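Local structure of probable molybdenum cofactor guanylyltransferase (Aquifex aeolicus, 2E8B) at residues A[65-68]-A[69-72]; A[120-124]-A[125-129]. The protein probably transfers a GMP moiety from GTP to the Mo-molybdopterin cofactor, with magnesium as metal ion, to form Mo-molybdopterin guanine dinucleotide. All blocks are in the same frame, centred on the assembly; numbering follows the deposited sequence.

Interaction 1 of 2, residues A[65-68]-A[69-72]; sequences EKFS and FLNA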
ATOM      1  N   GLU A  65     -18.999   2.547  -0.152  1.00 26.94           N
ATOM      2  CA  GLU A  65     -19.586   3.853   0.150  1.00 27.32           C
ATOM      3  C   GLU A  65     -18.776   4.651   1.168  1.00 26.31           C
ATOM      4  O   GLU A  65     -18.810   5.881   1.173  1.00 25.83           O
ATOM      5  CB  GLU A  65     -21.027   3.688   0.642  1.00 30.19           C
ATOM      6  CG  GLU A  65     -22.025   3.470  -0.482  1.00 34.80           C
ATOM      7  CD  GLU A  65     -22.034   4.622  -1.474  1.00 37.19           C
ATOM      8  OE1 GLU A  65     -22.269   5.772  -1.044  1.00 39.27           O
ATOM      9  OE2 GLU A  65     -21.807   4.379  -2.678  1.00 39.29           O
ATOM     10  N   LYS A  66     -18.046   3.943   2.021  1.00 23.21           N
ATOM     11  CA  LYS A  66     -17.223   4.574   3.040  1.00 23.41           C
ATOM     12  C   LYS A  66     -16.129   5.428   2.402  1.00 22.40           C
ATOM     13  O   LYS A  66     -15.611   6.350   3.030  1.00 21.71           O
ATOM     14  CB  LYS A  66     -16.598   3.495   3.932  1.00 23.18           C
ATOM     15  CG  LYS A  66     -15.666   4.009   5.019  1.00 27.09           C
ATOM     16  CD  LYS A  66     -15.229   2.864   5.924  1.00 26.42           C
ATOM     17  CE  LYS A  66     -14.375   3.342   7.087  1.00 25.44           C
ATOM     18  NZ  LYS A  66     -13.058   3.877   6.652  1.00 25.84           N
ATOM     19  N   PHE A  67     -15.788   5.125   1.152  1.00 21.65           N
ATOM     20  CA  PHE A  67     -14.746   5.865   0.446  1.00 19.38           C
ATOM     21  C   PHE A  67     -15.215   6.541  -0.834  1.00 19.23           C
ATOM     22  O   PHE A  67     -14.414   6.849  -1.718  1.00 19.82           O
ATOM     23  CB  PHE A  67     -13.564   4.935   0.158  1.00 19.10           C
ATOM     24  CG  PHE A  67     -12.861   4.486   1.395  1.00 18.42           C
ATOM     25  CD1 PHE A  67     -11.945   5.319   2.028  1.00 17.69           C
ATOM     26  CD2 PHE A  67     -13.178   3.266   1.982  1.00 16.92           C
ATOM     27  CE1 PHE A  67     -11.358   4.951   3.232  1.00 16.73           C
ATOM     28  CE2 PHE A  67     -12.597   2.886   3.189  1.00 16.66           C
ATOM     29  CZ  PHE A  67     -11.686   3.730   3.817  1.00 16.79           C
ATOM     30  N   SER A  68     -16.518   6.779  -0.929  1.00 20.38           N
ATOM     31  CA  SER A  68     -17.069   7.439  -2.101  1.00 20.64           C
ATOM     32  C   SER A  68     -16.505   8.851  -2.198  1.00 20.18           C
ATOM     33  O   SER A  68     -16.401   9.409  -3.288  1.00 21.19           O
ATOM     34  CB  SER A  68     -18.596   7.507  -2.008  1.00 22.79           C
ATOM     35  OG  SER A  68     -19.159   6.216  -1.895  1.00 27.16           O
ATOM     36  N   PHE A  69     -16.138   9.420  -1.051  1.00 21.03           N
ATOM     37  CA  PHE A  69     -15.604  10.777  -1.011  1.00 20.10           C
ATOM     38  C   PHE A  69     -14.285  10.942  -1.759  1.00 20.96           C
ATOM     39  O   PHE A  69     -13.857  12.063  -2.025  1.00 20.80           O
ATOM     40  CB  PHE A  69     -15.447  11.243   0.445  1.00 20.79           C
ATOM     41  CG  PHE A  69     -14.289  10.614   1.175  1.00 20.81           C
ATOM     42  CD1 PHE A  69     -13.026  11.199   1.139  1.00 20.34           C
ATOM     43  CD2 PHE A  69     -14.465   9.441   1.909  1.00 20.27           C
ATOM     44  CE1 PHE A  69     -11.953  10.629   1.823  1.00 20.02           C
ATOM     45  CE2 PHE A  69     -13.397   8.861   2.598  1.00 19.10           C
ATOM     46  CZ  PHE A  69     -12.138   9.460   2.555  1.00 19.77           C
ATOM     47  N   LEU A  70     -13.640   9.828  -2.101  1.00 20.68           N
ATOM     48  CA  LEU A  70     -12.373   9.878  -2.823  1.00 21.08           C
ATOM     49  C   LEU A  70     -12.571   9.971  -4.332  1.00 20.85           C
ATOM     50  O   LEU A  70     -11.620  10.232  -5.068  1.00 22.49           O
ATOM     51  CB  LEU A  70     -11.523   8.643  -2.497  1.00 21.05           C
ATOM     52  CG  LEU A  70     -10.960   8.562  -1.078  1.00 21.23           C
ATOM     53  CD1 LEU A  70     -10.220   7.243  -0.902  1.00 20.56           C
ATOM     54  CD2 LEU A  70     -10.018   9.734  -0.829  1.00 20.36           C
ATOM     55  N   ASN A  71     -13.804   9.763  -4.789  1.00 22.41           N
ATOM     56  CA  ASN A  71     -14.109   9.822  -6.217  1.00 23.15           C
ATOM     57  C   ASN A  71     -13.169   8.871  -6.947  1.00 24.09           C
ATOM     58  O   ASN A  71     -12.674   9.177  -8.036  1.00 24.49           O
ATOM     59  CB  ASN A  71     -13.895  11.243  -6.744  1.00 24.56           C
ATOM     60  CG  ASN A  71     -14.359  11.411  -8.180  1.00 25.77           C
ATOM     61  OD1 ASN A  71     -13.895  12.301  -8.896  1.00 28.52           O
ATOM     62  ND2 ASN A  71     -15.286  10.564  -8.604  1.00 23.68           N
ATOM     63  N   ALA A  72     -12.932   7.712  -6.339  1.00 23.32           N
ATOM     64  CA  ALA A  72     -12.020   6.729  -6.910  1.00 22.73           C
ATOM     65  C   ALA A  72     -12.591   5.322  -7.011  1.00 21.12           C
ATOM     66  O   ALA A  72     -13.513   4.952  -6.283  1.00 21.70           O
ATOM     67  CB  ALA A  72     -10.744   6.691  -6.089  1.00 23.60           C
TER

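Interaction 2 of 2, residues A[120-124]-A[125-129]; sequences ENFKE and PVSVA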
ATOM      1  N   GLU A 120      12.312   3.000  -9.202  1.00 12.51           N
ATOM      2  CA  GLU A 120      13.611   2.974  -9.865  1.00 12.67           C
ATOM      3  C   GLU A 120      14.458   1.801  -9.384  1.00 13.69           C
ATOM      4  O   GLU A 120      15.216   1.218 -10.156  1.00 12.86           O
ATOM      5  CB  GLU A 120      14.363   4.289  -9.610  1.00 13.56           C
ATOM      6  CG  GLU A 120      15.736   4.365 -10.276  1.00 15.84           C
ATOM      7  CD  GLU A 120      16.477   5.661  -9.968  1.00 16.37           C
ATOM      8  OE1 GLU A 120      15.853   6.742 -10.047  1.00 13.34           O
ATOM      9  OE2 GLU A 120      17.691   5.601  -9.665  1.00 18.82           O
ATOM     10  N   ASN A 121      14.311   1.454  -8.109  1.00 13.08           N
ATOM     11  CA  ASN A 121      15.083   0.370  -7.509  1.00 12.72           C
ATOM     12  C   ASN A 121      14.346  -0.960  -7.385  1.00 13.70           C
ATOM     13  O   ASN A 121      14.786  -1.851  -6.654  1.00 15.26           O
ATOM     14  CB  ASN A 121      15.571   0.809  -6.129  1.00 13.93           C
ATOM     15  CG  ASN A 121      16.649   1.858  -6.214  1.00 16.39           C
ATOM     16  OD1 ASN A 121      17.807   1.544  -6.486  1.00 19.28           O
ATOM     17  ND2 ASN A 121      16.278   3.116  -6.003  1.00 17.98           N
ATOM     18  N   PHE A 122      13.245  -1.110  -8.112  1.00 14.39           N
ATOM     19  CA  PHE A 122      12.482  -2.348  -8.041  1.00 15.25           C
ATOM     20  C   PHE A 122      13.223  -3.575  -8.575  1.00 16.00           C
ATOM     21  O   PHE A 122      13.891  -3.519  -9.606  1.00 17.06           O
ATOM     22  CB  PHE A 122      11.156  -2.208  -8.795  1.00 16.03           C
ATOM     23  CG  PHE A 122      10.434  -3.512  -8.993  1.00 15.83           C
ATOM     24  CD1 PHE A 122      10.094  -4.306  -7.899  1.00 16.00           C
ATOM     25  CD2 PHE A 122      10.120  -3.965 -10.270  1.00 17.48           C
ATOM     26  CE1 PHE A 122       9.453  -5.536  -8.076  1.00 17.83           C
ATOM     27  CE2 PHE A 122       9.481  -5.190 -10.456  1.00 17.56           C
ATOM     28  CZ  PHE A 122       9.147  -5.978  -9.355  1.00 16.34           C
ATOM     29  N   LYS A 123      13.086  -4.677  -7.844  1.00 17.18           N
ATOM     30  CA  LYS A 123      13.665  -5.972  -8.194  1.00 19.37           C
ATOM     31  C   LYS A 123      12.688  -7.048  -7.718  1.00 18.57           C
ATOM     32  O   LYS A 123      12.146  -6.959  -6.615  1.00 18.06           O
ATOM     33  CB  LYS A 123      15.023  -6.163  -7.509  1.00 19.27           C
ATOM     34  CG  LYS A 123      16.129  -5.329  -8.128  1.00 24.73           C
ATOM     35  CD  LYS A 123      17.419  -5.403  -7.323  1.00 29.20           C
ATOM     36  CE  LYS A 123      18.566  -4.710  -8.055  1.00 30.48           C
ATOM     37  NZ  LYS A 123      18.908  -5.455  -9.300  1.00 34.70           N
ATOM     38  N   GLU A 124      12.462  -8.056  -8.551  1.00 19.30           N
ATOM     39  CA  GLU A 124      11.553  -9.147  -8.214  1.00 19.72           C
ATOM     40  C   GLU A 124      12.060  -9.948  -7.011  1.00 18.66           C
ATOM     41  O   GLU A 124      13.258  -9.987  -6.748  1.00 16.92           O
ATOM     42  CB  GLU A 124      11.388 -10.068  -9.423  1.00 22.69           C
ATOM     43  CG  GLU A 124      10.686  -9.407 -10.604  1.00 27.96           C
ATOM     44  CD  GLU A 124      10.611 -10.309 -11.821  1.00 32.47           C
ATOM     45  OE1 GLU A 124      10.079 -11.432 -11.697  1.00 36.09           O
ATOM     46  OE2 GLU A 124      11.083  -9.896 -12.900  1.00 37.65           O
ATOM     47  N   PRO A 125      11.149 -10.602  -6.264  1.00 19.10           N
ATOM     48  CA  PRO A 125       9.703 -10.625  -6.486  1.00 17.63           C
ATOM     49  C   PRO A 125       8.972  -9.498  -5.764  1.00 17.77           C
ATOM     50  O   PRO A 125       7.818  -9.208  -6.067  1.00 15.66           O
ATOM     51  CB  PRO A 125       9.304 -11.996  -5.950  1.00 19.97           C
ATOM     52  CG  PRO A 125      10.187 -12.130  -4.764  1.00 19.70           C
ATOM     53  CD  PRO A 125      11.532 -11.619  -5.265  1.00 19.06           C
ATOM     54  N   VAL A 126       9.655  -8.882  -4.805  1.00 16.65           N
ATOM     55  CA  VAL A 126       9.097  -7.785  -4.017  1.00 16.14           C
ATOM     56  C   VAL A 126      10.197  -6.813  -3.618  1.00 14.85           C
ATOM     57  O   VAL A 126      11.307  -7.223  -3.295  1.00 13.04           O
ATOM     58  CB  VAL A 126       8.459  -8.295  -2.708  1.00 17.57           C
ATOM     59  CG1 VAL A 126       7.840  -7.127  -1.945  1.00 16.30           C
ATOM     60  CG2 VAL A 126       7.436  -9.357  -3.002  1.00 17.96           C
ATOM     61  N   SER A 127       9.881  -5.524  -3.648  1.00 13.96           N
ATOM     62  CA  SER A 127      10.821  -4.490  -3.231  1.00 13.25           C
ATOM     63  C   SER A 127      10.016  -3.555  -2.350  1.00 14.04           C
ATOM     64  O   SER A 127       9.024  -2.974  -2.792  1.00 14.46           O
ATOM     65  CB  SER A 127      11.382  -3.727  -4.434  1.00 16.55           C
ATOM     66  OG  SER A 127      12.322  -4.526  -5.135  1.00 17.35           O
ATOM     67  N   VAL A 128      10.427  -3.433  -1.096  1.00 12.96           N
ATOM     68  CA  VAL A 128       9.717  -2.575  -0.166  1.00 14.18           C
ATOM     69  C   VAL A 128      10.640  -1.558   0.470  1.00 15.42           C
ATOM     70  O   VAL A 128      11.842  -1.794   0.630  1.00 14.15           O
ATOM     71  CB  VAL A 128       9.040  -3.395   0.947  1.00 15.07           C
ATOM     72  CG1 VAL A 128       7.791  -4.079   0.410  1.00 16.01           C
ATOM     73  CG2 VAL A 128      10.012  -4.424   1.488  1.00 16.56           C
ATOM     74  N   ALA A 129      10.060  -0.422   0.833  1.00 14.97           N
ATOM     75  CA  ALA A 129      10.798   0.667   1.456  1.00 15.05           C
ATOM     76  C   ALA A 129      11.336   0.285   2.830  1.00 14.82           C
ATOM     77  O   ALA A 129      10.668  -0.396   3.601  1.00 14.42           O
ATOM     78  CB  ALA A 129       9.895   1.896   1.570  1.00 12.61           C
TER
HETATM   79  O   HOH W   1      15.200  -3.518  -4.623  1.00 24.36           O

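Interaction 1 of 2, residues A[65-68]-A[69-72]
Phe67, Phe69 and Leu70 form a small apolar cluster on a short 3-10 helical turn, part of the connection from strand 56-61 to strand 74-76 in a GT-A-like nucleotidyltransferase fold. The turn illustrates how a tight helical turn can bring neighbouring large side chains together. Both phenyl groups leave it side by side, and Phe67 CD1 lies 3.9 Å from Phe69 CE2. The same CD1 also meets the CD1 methyl of Leu70, whose side chain runs alongside Phe67. Leu70 CG in turn rests over one face of the Phe69 ring, 3.7 Å above its plane and displaced toward the rim.

Two i+3 to i backbone hydrogen bonds wind this turn: Leu70 N donates to Phe67 O at 3.1 Å, and Asn71 N to Ser68 O at 3.0 Å. Asn71 then takes positive phi and psi, and the chain leaves the turn toward strand 74-76. Further out, Ile43 of helix 32-51 and Ala61 of strand 56-61 pack on Phe67, while Glu44 and Ile59 meet Leu70, so the buried side of the turn lies against both elements. Phe67 also comes within about 3 Å, between side chains, of Ala21 in the predicted GTP site. With CG set between its backbone N and carbonyl carbon (chi1 74°), Phe69 swings its ring back along the turn, and its edge comes to the carbonyl oxygen of Lys66, which lies in the ring plane, 3.4 Å from Phe69 CE2.

Interaction 2 of 2, residues A[120-124]-A[125-129]
Ser127 and Pro125, together with Glu124, account for most of the surface buried where the chain reverses between helix 112-120 and strand 126-130. Glu124 and Pro125 are joined by a cis peptide bond, a local kink that turns the chain into the strand; the cis link brings Glu124 CA to 2.9 Å from Pro125 CA. The reversal brings Ser127 alongside the loop, its CB directed toward it. Its OG, anti to its own carbonyl carbon (chi1 -74°), accepts a hydrogen bond from Lys123 N at 2.8 Å, with an N-H...O angle of 155°. A water also donates to this hydroxyl at 3.1 Å between its O and Ser127 OG, and to Asn121 O, linking the serine to the residue that follows the helix. Ser127 CB meets the edge of the Phe122 ring in its plane, 3.7 Å from CD1, while Val140 of strand 140-142 touches the ring as well. Outside the turn, Asn170 ND2 is hydrogen-bonded to Glu124 O, tying the kink to the neighbouring strand 170-173. One buried hydroxyl thus takes up a loop amide and a water at once, supplying the polar partner that Lys123 N finds across the turn.

Both contacts are short-range turns in one GT-A-like domain, yet they lie on opposite sides of its centre, about 29 Å apart between centres and without touching. Each is partly buried, and each leads from one secondary-structure element toward a strand. Interaction 1 is set against helix 32-51 and strand 56-61, with its apolar side near the predicted GTP site; interaction 2 serves the junction of helix 112-120 with strand 126-130, farther from that site. Their chemistry differs accordingly: the first combines aromatic and aliphatic packing with main-chain bonds, whereas the second relies on a side-chain hydroxyl, a bridging water and a cis peptide.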